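Local coordinates for protein beta-n-acetylhexosaminidase (Streptomyces plicatus, PDB 1HP5) that hydrolyses terminal non-reducing N-acetylhexosamine units from beta-linked glycosides, using a family 20 catalytic domain built as a TIM barrel, at residues M163-R168 against L447-L452; H256-L261 against V272-Y277; T398-K403 against V443-W448. All coordinates share one frame; numbering follows the deposited sequence.

Interaction 1: residues M163-R168 against L447-L452; sequences MLDVSR and LWTETL. With NGT (3ar,5R,6S,7R,7ar-5-hydroxymethyl-2-methyl-5,6,7,7a-tetrahydro-3ah-pyrano[3,2-D]thiazole-6,7-diol), chain F.
L164 and L447 face each other as a parallel bridge, the chains running 7° apart, with L447 N bonded to M163 O at 2.9 Å and D165 N to L447 O. D165 ends the strand, and its CG, anti to the backbone N (chi1 168°), turns the carboxylate to the opposite loop. T449 N aims straight at D165 OD2 (3.1 Å, 179° at the hydrogen), and R168 NH1 meets that OD2 from the other face at 3.0 Å. D165 OD1 accepts S167 N, an Asx turn, and R168 N, which extends it to an Asx motif, so four N-H groups fix this short acid's rotation. T449 OG1 also bonds to D165 O from above the carbonyl plane. The R168 guanidinium, with D165 OD2 in its plane, gives NH1 to O4 and NH2 to O3 of the bound thiazoline NGT, each at 2.8 Å. E450 OE2 lies over a guanidinium face, attracted by charge alone, and takes the NGT O4 hydroxyl at 2.6 Å. A flexible methionine suits the underside of W448: M163 CE makes a CH-pi contact 3.4 Å from the six-membered ring centroid, SD a Met-aromatic one over that face, and the sugar covers the opposite face. An aromatic platform (W448) under a sugar whose hydroxyls are gripped by charged residues (R168, E450) is a common glycosidase subsite, here at the C-terminal mouth of the TIM barrel.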
loop_
_atom_site.group_PDB
_atom_site.type_symbol
_atom_site.label_atom_id
_atom_site.label_comp_id
_atom_site.label_asym_id
_atom_site.label_seq_id
_atom_site.Cartn_x
_atom_site.Cartn_y
_atom_site.Cartn_z
ATOM N N MET A 163 -2.910 1.367 -2.279
ATOM C CA MET A 163 -2.886 2.112 -3.520
ATOM C C MET A 163 -3.215 3.565 -3.242
ATOM O O MET A 163 -4.025 3.869 -2.363
ATOM C CB MET A 163 -3.909 1.555 -4.518
ATOM C CG MET A 163 -3.874 2.269 -5.876
ATOM S SD MET A 163 -5.438 2.226 -6.801
ATOM C CE MET A 163 -6.321 3.598 -6.000
ATOM N N LEU A 164 -2.569 4.463 -3.974
ATOM C CA LEU A 164 -2.871 5.877 -3.836
ATOM C C LEU A 164 -3.214 6.393 -5.223
ATOM O O LEU A 164 -2.444 6.224 -6.167
ATOM C CB LEU A 164 -1.688 6.677 -3.277
ATOM C CG LEU A 164 -1.999 8.183 -3.169
ATOM C CD1 LEU A 164 -3.131 8.413 -2.164
ATOM C CD2 LEU A 164 -0.755 8.951 -2.749
ATOM N N ASP A 165 -4.386 7.002 -5.338
ATOM C CA ASP A 165 -4.845 7.577 -6.591
ATOM C C ASP A 165 -4.300 9.007 -6.654
ATOM O O ASP A 165 -4.697 9.861 -5.858
ATOM C CB ASP A 165 -6.383 7.575 -6.606
ATOM C CG ASP A 165 -6.976 8.402 -7.736
ATOM O OD1 ASP A 165 -6.226 8.902 -8.603
ATOM O OD2 ASP A 165 -8.218 8.547 -7.754
ATOM N N VAL A 166 -3.375 9.265 -7.573
ATOM C CA VAL A 166 -2.831 10.611 -7.711
ATOM C C VAL A 166 -3.333 11.242 -9.003
ATOM O O VAL A 166 -2.853 12.299 -9.425
ATOM C CB VAL A 166 -1.279 10.622 -7.681
ATOM C CG1 VAL A 166 -0.782 10.034 -6.346
ATOM C CG2 VAL A 166 -0.716 9.842 -8.860
ATOM N N SER A 167 -4.317 10.588 -9.618
ATOM C CA SER A 167 -4.904 11.069 -10.862
ATOM C C SER A 167 -6.093 12.001 -10.625
ATOM O O SER A 167 -6.203 13.039 -11.276
ATOM C CB SER A 167 -5.346 9.890 -11.730
ATOM O OG SER A 167 -4.235 9.085 -12.093
ATOM N N ARG A 168 -6.984 11.633 -9.708
ATOM C CA ARG A 168 -8.158 12.458 -9.411
ATOM C C ARG A 168 -7.692 13.766 -8.787
ATOM O O ARG A 168 -8.101 14.847 -9.208
ATOM C CB ARG A 168 -9.112 11.695 -8.492
ATOM C CG ARG A 168 -10.021 10.729 -9.259
ATOM C CD ARG A 168 -9.315 10.056 -10.450
ATOM N NE ARG A 168 -10.264 9.244 -11.208
ATOM C CZ ARG A 168 -10.707 8.053 -10.814
ATOM N NH1 ARG A 168 -10.275 7.523 -9.678
ATOM N NH2 ARG A 168 -11.615 7.412 -11.535
ATOM N N LEU A 447 -6.926 3.784 -2.061
ATOM C CA LEU A 447 -7.420 5.071 -1.599
ATOM C C LEU A 447 -7.629 5.954 -2.822
ATOM O O LEU A 447 -6.679 6.568 -3.318
ATOM C CB LEU A 447 -6.422 5.723 -0.638
ATOM C CG LEU A 447 -6.807 7.102 -0.093
ATOM C CD1 LEU A 447 -8.244 7.093 0.408
ATOM C CD2 LEU A 447 -5.840 7.486 1.032
ATOM N N TRP A 448 -8.867 5.995 -3.318
ATOM C CA TRP A 448 -9.208 6.815 -4.480
ATOM C C TRP A 448 -9.386 8.249 -4.006
ATOM O O TRP A 448 -9.836 8.483 -2.887
ATOM C CB TRP A 448 -10.487 6.301 -5.147
ATOM C CG TRP A 448 -10.370 4.872 -5.564
ATOM C CD1 TRP A 448 -10.781 3.775 -4.863
ATOM C CD2 TRP A 448 -9.740 4.380 -6.749
ATOM N NE1 TRP A 448 -10.443 2.627 -5.540
ATOM C CE2 TRP A 448 -9.803 2.970 -6.702
ATOM C CE3 TRP A 448 -9.124 4.996 -7.851
ATOM C CZ2 TRP A 448 -9.274 2.158 -7.718
ATOM C CZ3 TRP A 448 -8.597 4.192 -8.862
ATOM C CH2 TRP A 448 -8.679 2.784 -8.785
ATOM N N THR A 449 -9.062 9.213 -4.860
ATOM C CA THR A 449 -9.126 10.600 -4.426
ATOM C C THR A 449 -10.108 11.566 -5.083
ATOM O O THR A 449 -9.843 12.770 -5.154
ATOM C CB THR A 449 -7.712 11.202 -4.474
ATOM O OG1 THR A 449 -7.188 11.088 -5.802
ATOM C CG2 THR A 449 -6.783 10.439 -3.514
ATOM N N GLU A 450 -11.247 11.063 -5.552
ATOM C CA GLU A 450 -12.238 11.956 -6.150
ATOM C C GLU A 450 -12.580 13.076 -5.174
ATOM O O GLU A 450 -12.763 14.221 -5.581
ATOM C CB GLU A 450 -13.546 11.217 -6.488
ATOM C CG GLU A 450 -13.540 10.481 -7.816
ATOM C CD GLU A 450 -13.131 9.028 -7.687
ATOM O OE1 GLU A 450 -12.405 8.692 -6.724
ATOM O OE2 GLU A 450 -13.533 8.229 -8.558
ATOM N N THR A 451 -12.645 12.737 -3.887
ATOM C CA THR A 451 -13.029 13.692 -2.849
ATOM C C THR A 451 -11.934 14.134 -1.884
ATOM O O THR A 451 -12.208 14.867 -0.931
ATOM C CB THR A 451 -14.166 13.111 -1.982
ATOM O OG1 THR A 451 -13.642 12.070 -1.145
ATOM C CG2 THR A 451 -15.259 12.533 -2.857
ATOM N N LEU A 452 -10.702 13.696 -2.120
ATOM C CA LEU A 452 -9.600 14.037 -1.228
ATOM C C LEU A 452 -8.530 14.856 -1.947
ATOM O O LEU A 452 -8.009 14.446 -2.986
ATOM C CB LEU A 452 -9.003 12.745 -0.669
ATOM C CG LEU A 452 -10.069 11.760 -0.167
ATOM C CD1 LEU A 452 -9.425 10.420 0.160
ATOM C CD2 LEU A 452 -10.774 12.341 1.057
HETATM C C1 NGT F . -13.984 2.188 -8.853
HETATM C C2 NGT F . -13.319 2.793 -10.125
HETATM C C3 NGT F . -12.437 4.040 -9.778
HETATM C C4 NGT F . -13.095 4.967 -8.742
HETATM C C5 NGT F . -13.500 4.163 -7.488
HETATM C C6 NGT F . -14.189 5.000 -6.412
HETATM C C7 NGT F . -12.084 0.884 -9.903
HETATM C C8 NGT F . -11.172 -0.278 -10.217
HETATM N N2 NGT F . -12.481 1.760 -10.720
HETATM S S1 NGT F . -12.672 1.020 -8.243
HETATM O O3 NGT F . -12.135 4.758 -10.965
HETATM O O4 NGT F . -12.183 5.993 -8.392
HETATM O O5 NGT F . -14.423 3.069 -7.862
HETATM O O6 NGT F . -14.379 4.236 -5.220
#

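Interaction 2: residues H256-L261 against V272-Y277; sequences HTNAAL and VAPPLY. With NGT (3ar,5R,6S,7R,7ar-5-hydroxymethyl-2-methyl-5,6,7,7a-tetrahydro-3ah-pyrano[3,2-D]thiazole-6,7-diol), chain F.
N258, in the first turn of helix 258-263, meets P274, P275 and Y277 where the loop after that helix doubles back along it; the helix follows barrel strand 246-250, so this is packing within a beta-alpha loop region of the TIM barrel. One hydrogen bond joins the two segments: N258 ND2 gives to P275 O at 2.9 Å with 165° at the hydrogen. The oxygen lies practically in the plane of the amide, and the donor lies in the carbonyl plane of P275. With CG anti to the backbone N (chi1 -162°), the asparagine throws its amide outward from the helix and onto the loop, while its own N is held by D198. Replacing N258 with an alanine would remove the amide, and P275 O is likely to lose its donor from the helix, letting the loop drift from the first turn. Van der Waals contacts do the rest. N258 OD1 rests 3.5 Å from P274 CB. Y277 CB packs against N258 ND2 at 3.4 Å. Farther along the helix, L261 CB touches P274 CD at 4.0 Å; a proline suits this place, being a compact apolar ring with no N-H to satisfy. L261 O is bonded to N268 ND2, and A273 CB and P274 CD also pack close to L261 O, at 3.7 and 3.4 Å.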
loop_
_atom_site.group_PDB
_atom_site.type_symbol
_atom_site.label_atom_id
_atom_site.label_comp_id
_atom_site.label_asym_id
_atom_site.label_seq_id
_atom_site.Cartn_x
_atom_site.Cartn_y
_atom_site.Cartn_z
ATOM N N HIS A 256 -10.823 4.761 -18.571
ATOM C CA HIS A 256 -10.207 5.744 -17.672
ATOM C C HIS A 256 -8.979 6.362 -18.342
ATOM O O HIS A 256 -7.944 6.583 -17.701
ATOM C CB HIS A 256 -9.798 5.067 -16.360
ATOM C CG HIS A 256 -10.948 4.797 -15.441
ATOM N ND1 HIS A 256 -11.485 5.766 -14.623
ATOM C CD2 HIS A 256 -11.684 3.679 -15.235
ATOM C CE1 HIS A 256 -12.504 5.258 -13.952
ATOM N NE2 HIS A 256 -12.648 3.993 -14.305
ATOM N N THR A 257 -9.113 6.657 -19.627
ATOM C CA THR A 257 -8.012 7.205 -20.411
ATOM C C THR A 257 -8.224 8.611 -20.972
ATOM O O THR A 257 -7.504 9.023 -21.880
ATOM C CB THR A 257 -7.703 6.258 -21.585
ATOM O OG1 THR A 257 -8.930 5.898 -22.237
ATOM C CG2 THR A 257 -7.032 4.987 -21.085
ATOM N N ASN A 258 -9.174 9.369 -20.432
ATOM C CA ASN A 258 -9.414 10.701 -20.981
ATOM C C ASN A 258 -8.225 11.655 -20.981
ATOM O O ASN A 258 -8.060 12.423 -21.927
ATOM C CB ASN A 258 -10.585 11.398 -20.295
ATOM C CG ASN A 258 -11.111 12.562 -21.121
ATOM O OD1 ASN A 258 -11.703 12.357 -22.182
ATOM N ND2 ASN A 258 -10.870 13.785 -20.658
ATOM N N ALA A 259 -7.399 11.623 -19.935
ATOM C CA ALA A 259 -6.248 12.524 -19.885
ATOM C C ALA A 259 -5.363 12.318 -21.115
ATOM O O ALA A 259 -4.896 13.282 -21.729
ATOM C CB ALA A 259 -5.449 12.291 -18.611
ATOM N N ALA A 260 -5.141 11.059 -21.473
ATOM C CA ALA A 260 -4.324 10.736 -22.636
ATOM C C ALA A 260 -5.050 11.141 -23.914
ATOM O O ALA A 260 -4.465 11.779 -24.792
ATOM C CB ALA A 260 -4.017 9.247 -22.662
ATOM N N LEU A 261 -6.327 10.775 -24.010
ATOM C CA LEU A 261 -7.140 11.091 -25.183
ATOM C C LEU A 261 -7.240 12.595 -25.416
ATOM O O LEU A 261 -7.215 13.057 -26.556
ATOM C CB LEU A 261 -8.548 10.492 -25.030
ATOM C CG LEU A 261 -8.609 8.959 -25.011
ATOM C CD1 LEU A 261 -10.025 8.488 -24.676
ATOM C CD2 LEU A 261 -8.163 8.414 -26.369
ATOM N N VAL A 272 -10.540 13.387 -32.891
ATOM C CA VAL A 272 -10.785 14.631 -32.170
ATOM C C VAL A 272 -10.454 14.446 -30.691
ATOM O O VAL A 272 -10.848 13.452 -30.080
ATOM C CB VAL A 272 -12.257 15.073 -32.277
ATOM C CG1 VAL A 272 -12.445 16.406 -31.570
ATOM C CG2 VAL A 272 -12.670 15.171 -33.742
ATOM N N ALA A 273 -9.736 15.409 -30.121
ATOM C CA ALA A 273 -9.357 15.347 -28.714
ATOM C C ALA A 273 -10.468 15.858 -27.805
ATOM O O ALA A 273 -10.972 16.969 -27.979
ATOM C CB ALA A 273 -8.079 16.157 -28.478
ATOM N N PRO A 274 -10.876 15.042 -26.821
ATOM C CA PRO A 274 -11.934 15.459 -25.897
ATOM C C PRO A 274 -11.381 16.519 -24.950
ATOM O O PRO A 274 -10.168 16.691 -24.840
ATOM C CB PRO A 274 -12.270 14.170 -25.144
ATOM C CG PRO A 274 -11.815 13.081 -26.073
ATOM C CD PRO A 274 -10.532 13.626 -26.620
ATOM N N PRO A 275 -12.266 17.246 -24.256
ATOM C CA PRO A 275 -11.810 18.277 -23.319
ATOM C C PRO A 275 -11.180 17.574 -22.122
ATOM O O PRO A 275 -11.441 16.392 -21.896
ATOM C CB PRO A 275 -13.108 18.974 -22.901
ATOM C CG PRO A 275 -14.070 18.663 -24.010
ATOM C CD PRO A 275 -13.732 17.251 -24.381
ATOM N N LEU A 276 -10.355 18.288 -21.361
ATOM C CA LEU A 276 -9.767 17.709 -20.160
ATOM C C LEU A 276 -10.969 17.495 -19.243
ATOM O O LEU A 276 -11.901 18.302 -19.239
ATOM C CB LEU A 276 -8.777 18.688 -19.521
ATOM C CG LEU A 276 -7.478 18.894 -20.307
ATOM C CD1 LEU A 276 -6.752 20.153 -19.821
ATOM C CD2 LEU A 276 -6.603 17.645 -20.153
ATOM N N TYR A 277 -10.966 16.412 -18.480
ATOM C CA TYR A 277 -12.092 16.119 -17.601
ATOM C C TYR A 277 -11.818 16.471 -16.145
ATOM O O TYR A 277 -10.786 16.095 -15.600
ATOM C CB TYR A 277 -12.453 14.638 -17.719
ATOM C CG TYR A 277 -13.650 14.230 -16.903
ATOM C CD1 TYR A 277 -14.885 14.857 -17.077
ATOM C CD2 TYR A 277 -13.556 13.204 -15.961
ATOM C CE1 TYR A 277 -15.994 14.471 -16.336
ATOM C CE2 TYR A 277 -14.659 12.809 -15.214
ATOM C CZ TYR A 277 -15.872 13.445 -15.405
ATOM O OH TYR A 277 -16.960 13.057 -14.662
HETATM C C1 NGT F . -13.984 2.188 -8.853
HETATM C C2 NGT F . -13.319 2.793 -10.125
HETATM C C3 NGT F . -12.437 4.040 -9.778
HETATM C C4 NGT F . -13.095 4.967 -8.742
HETATM C C5 NGT F . -13.500 4.163 -7.488
HETATM C C6 NGT F . -14.189 5.000 -6.412
HETATM C C7 NGT F . -12.084 0.884 -9.903
HETATM C C8 NGT F . -11.172 -0.278 -10.217
HETATM N N2 NGT F . -12.481 1.760 -10.720
HETATM S S1 NGT F . -12.672 1.020 -8.243
HETATM O O3 NGT F . -12.135 4.758 -10.965
HETATM O O4 NGT F . -12.183 5.993 -8.392
HETATM O O5 NGT F . -14.423 3.069 -7.862
HETATM O O6 NGT F . -14.379 4.236 -5.220
#

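Interaction 3: residues T398-K403 against V443-W448; sequences TYLDMK and VEAPLW. With NGT (3ar,5R,6S,7R,7ar-5-hydroxymethyl-2-methyl-5,6,7,7a-tetrahydro-3ah-pyrano[3,2-D]thiazole-6,7-diol), chain F.
T398 and L400 lie alongside the last barrel strand, 440-447, and hold the loop that follows neighbouring strand 389-392 against its C-terminal end, at the mouth of the TIM barrel. The touching parts run 12° apart, almost parallel, and L400 N bonds to P446 O at 2.9 Å, nearly along the carbonyl direction. A second bond comes from a side chain: T398 OG1 donates to E444 O at 2.8 Å, in the carbonyl plane. The threonine suits this place because OG1 projects between its backbone N and carbonyl carbon, turned toward the strand. L400 fills the apolar side, CB against L447 CD1 and CD1 against A445 CB, with helices 465-474 and 173-184 also packing on it.

Y399 runs obliquely past P446, its CE1 touching the proline CG at 3.6 Å, and its ring then meets the five-membered ring of W448 obliquely, centroids 4.7 Å apart and planes at 45°. Y399 CE2 comes nearest, 3.1 Å from W448 NE1; a broad, flat ring can touch both neighbours.

D401, the third residue of a type I turn from Y399 to M402, carries the contact on into the ligand site. Its CB lies 3.4 Å from W448 O. CG, placed between the backbone N and the carbonyl carbon (chi1 64°), runs alongside the tryptophan and ends up at the edge of the indole. There the carboxylate divides. OD1 sits 3.3 Å from W448 CD1, a ring-edge C-H carbon, and is buried with no hydrogen-bonding partner in the model. A short acid suits this position, since D401 OD2 just reaches the hydroxymethyl O6 of NGT, accepting its hydroxyl at 2.7 Å.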
loop_
_atom_site.group_PDB
_atom_site.type_symbol
_atom_site.label_atom_id
_atom_site.label_comp_id
_atom_site.label_asym_id
_atom_site.label_seq_id
_atom_site.Cartn_x
_atom_site.Cartn_y
_atom_site.Cartn_z
ATOM N N THR A 398 -12.129 -2.936 1.720
ATOM C CA THR A 398 -10.844 -2.253 1.835
ATOM C C THR A 398 -10.660 -0.907 1.141
ATOM O O THR A 398 -9.563 -0.351 1.167
ATOM C CB THR A 398 -9.719 -3.183 1.362
ATOM O OG1 THR A 398 -9.810 -3.355 -0.057
ATOM C CG2 THR A 398 -9.852 -4.547 2.033
ATOM N N TYR A 399 -11.713 -0.388 0.518
ATOM C CA TYR A 399 -11.632 0.907 -0.148
ATOM C C TYR A 399 -11.614 1.991 0.925
ATOM O O TYR A 399 -12.612 2.219 1.608
ATOM C CB TYR A 399 -12.834 1.095 -1.084
ATOM C CG TYR A 399 -12.595 0.559 -2.483
ATOM C CD1 TYR A 399 -11.848 -0.602 -2.683
ATOM C CD2 TYR A 399 -13.079 1.234 -3.604
ATOM C CE1 TYR A 399 -11.574 -1.073 -3.957
ATOM C CE2 TYR A 399 -12.813 0.770 -4.892
ATOM C CZ TYR A 399 -12.052 -0.385 -5.058
ATOM O OH TYR A 399 -11.720 -0.832 -6.317
ATOM N N LEU A 400 -10.468 2.651 1.074
ATOM C CA LEU A 400 -10.315 3.694 2.083
ATOM C C LEU A 400 -11.081 4.968 1.747
ATOM O O LEU A 400 -11.251 5.838 2.599
ATOM C CB LEU A 400 -8.826 3.991 2.287
ATOM C CG LEU A 400 -8.060 2.709 2.642
ATOM C CD1 LEU A 400 -6.574 2.997 2.808
ATOM C CD2 LEU A 400 -8.646 2.130 3.935
ATOM N N ASP A 401 -11.551 5.081 0.509
ATOM C CA ASP A 401 -12.314 6.259 0.124
ATOM C C ASP A 401 -13.794 6.079 0.429
ATOM O O ASP A 401 -14.567 7.019 0.298
ATOM C CB ASP A 401 -12.129 6.568 -1.367
ATOM C CG ASP A 401 -12.677 5.475 -2.263
ATOM O OD1 ASP A 401 -12.347 4.296 -2.025
ATOM O OD2 ASP A 401 -13.426 5.796 -3.215
ATOM N N MET A 402 -14.200 4.881 0.843
ATOM C CA MET A 402 -15.617 4.655 1.138
ATOM C C MET A 402 -15.969 5.230 2.508
ATOM O O MET A 402 -15.214 5.071 3.467
ATOM C CB MET A 402 -15.947 3.155 1.104
ATOM C CG MET A 402 -17.332 2.835 0.533
ATOM S SD MET A 402 -17.518 3.496 -1.146
ATOM C CE MET A 402 -16.200 2.574 -2.003
ATOM N N LYS A 403 -17.116 5.897 2.592
ATOM C CA LYS A 403 -17.576 6.491 3.844
ATOM C C LYS A 403 -17.762 5.449 4.935
ATOM O O LYS A 403 -18.101 4.292 4.662
ATOM C CB LYS A 403 -18.908 7.222 3.631
ATOM C CG LYS A 403 -18.805 8.461 2.755
ATOM C CD LYS A 403 -20.152 9.160 2.611
ATOM C CE LYS A 403 -20.005 10.457 1.807
ATOM N NZ LYS A 403 -21.322 11.120 1.614
ATOM N N VAL A 443 -3.908 -8.936 -0.381
ATOM C CA VAL A 443 -4.929 -7.904 -0.339
ATOM C C VAL A 443 -4.348 -6.527 -0.641
ATOM O O VAL A 443 -3.127 -6.331 -0.632
ATOM C CB VAL A 443 -5.568 -7.844 1.058
ATOM C CG1 VAL A 443 -6.213 -9.185 1.400
ATOM C CG2 VAL A 443 -4.496 -7.507 2.096
ATOM N N GLU A 444 -5.235 -5.580 -0.912
ATOM C CA GLU A 444 -4.832 -4.211 -1.172
ATOM C C GLU A 444 -5.887 -3.261 -0.631
ATOM O O GLU A 444 -7.080 -3.550 -0.699
ATOM C CB GLU A 444 -4.641 -3.950 -2.671
ATOM C CG GLU A 444 -4.297 -2.489 -2.971
ATOM C CD GLU A 444 -3.798 -2.272 -4.384
ATOM O OE1 GLU A 444 -2.767 -2.875 -4.750
ATOM O OE2 GLU A 444 -4.432 -1.497 -5.128
ATOM N N ALA A 445 -5.431 -2.143 -0.073
ATOM C CA ALA A 445 -6.318 -1.118 0.453
ATOM C C ALA A 445 -6.152 0.085 -0.478
ATOM O O ALA A 445 -5.187 0.847 -0.367
ATOM C CB ALA A 445 -5.918 -0.748 1.880
ATOM N N PRO A 446 -7.080 0.256 -1.426
ATOM C CA PRO A 446 -6.971 1.388 -2.348
ATOM C C PRO A 446 -7.562 2.658 -1.763
ATOM O O PRO A 446 -8.572 2.618 -1.057
ATOM C CB PRO A 446 -7.768 0.930 -3.580
ATOM C CG PRO A 446 -8.039 -0.559 -3.345
ATOM C CD PRO A 446 -8.142 -0.666 -1.853
ATOM N N LEU A 447 -6.926 3.784 -2.061
ATOM C CA LEU A 447 -7.420 5.071 -1.599
ATOM C C LEU A 447 -7.629 5.954 -2.822
ATOM O O LEU A 447 -6.679 6.568 -3.318
ATOM C CB LEU A 447 -6.422 5.723 -0.638
ATOM C CG LEU A 447 -6.807 7.102 -0.093
ATOM C CD1 LEU A 447 -8.244 7.093 0.408
ATOM C CD2 LEU A 447 -5.840 7.486 1.032
ATOM N N TRP A 448 -8.867 5.995 -3.318
ATOM C CA TRP A 448 -9.208 6.815 -4.480
ATOM C C TRP A 448 -9.386 8.249 -4.006
ATOM O O TRP A 448 -9.836 8.483 -2.887
ATOM C CB TRP A 448 -10.487 6.301 -5.147
ATOM C CG TRP A 448 -10.370 4.872 -5.564
ATOM C CD1 TRP A 448 -10.781 3.775 -4.863
ATOM C CD2 TRP A 448 -9.740 4.380 -6.749
ATOM N NE1 TRP A 448 -10.443 2.627 -5.540
ATOM C CE2 TRP A 448 -9.803 2.970 -6.702
ATOM C CE3 TRP A 448 -9.124 4.996 -7.851
ATOM C CZ2 TRP A 448 -9.274 2.158 -7.718
ATOM C CZ3 TRP A 448 -8.597 4.192 -8.862
ATOM C CH2 TRP A 448 -8.679 2.784 -8.785
HETATM C C1 NGT F . -13.984 2.188 -8.853
HETATM C C2 NGT F . -13.319 2.793 -10.125
HETATM C C3 NGT F . -12.437 4.040 -9.778
HETATM C C4 NGT F . -13.095 4.967 -8.742
HETATM C C5 NGT F . -13.500 4.163 -7.488
HETATM C C6 NGT F . -14.189 5.000 -6.412
HETATM C C7 NGT F . -12.084 0.884 -9.903
HETATM C C8 NGT F . -11.172 -0.278 -10.217
HETATM N N2 NGT F . -12.481 1.760 -10.720
HETATM S S1 NGT F . -12.672 1.020 -8.243
HETATM O O3 NGT F . -12.135 4.758 -10.965
HETATM O O4 NGT F . -12.183 5.993 -8.392
HETATM O O5 NGT F . -14.423 3.069 -7.862
HETATM O O6 NGT F . -14.379 4.236 -5.220
#

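How the interactions relate
From the N terminus, the chain passes first through 163-168, at the end of barrel strand 159-165, and interaction 1 is completed only after 278 intervening residues, at 447-452, bringing the first and last strands of the parallel barrel together. Within that long excursion, interaction 2 closes a small loop of ten residues and finishes before interaction 3 opens at 398-403. Interaction 3 closes where interaction 1 does, sharing L447 and W448, so strand 440-447 is flanked from two sides; M163 N and A445 O probably add another bond there. Interaction 2 lies farther out and reaches the site through H256 alone, which packs on R168 and lies near NGT O3.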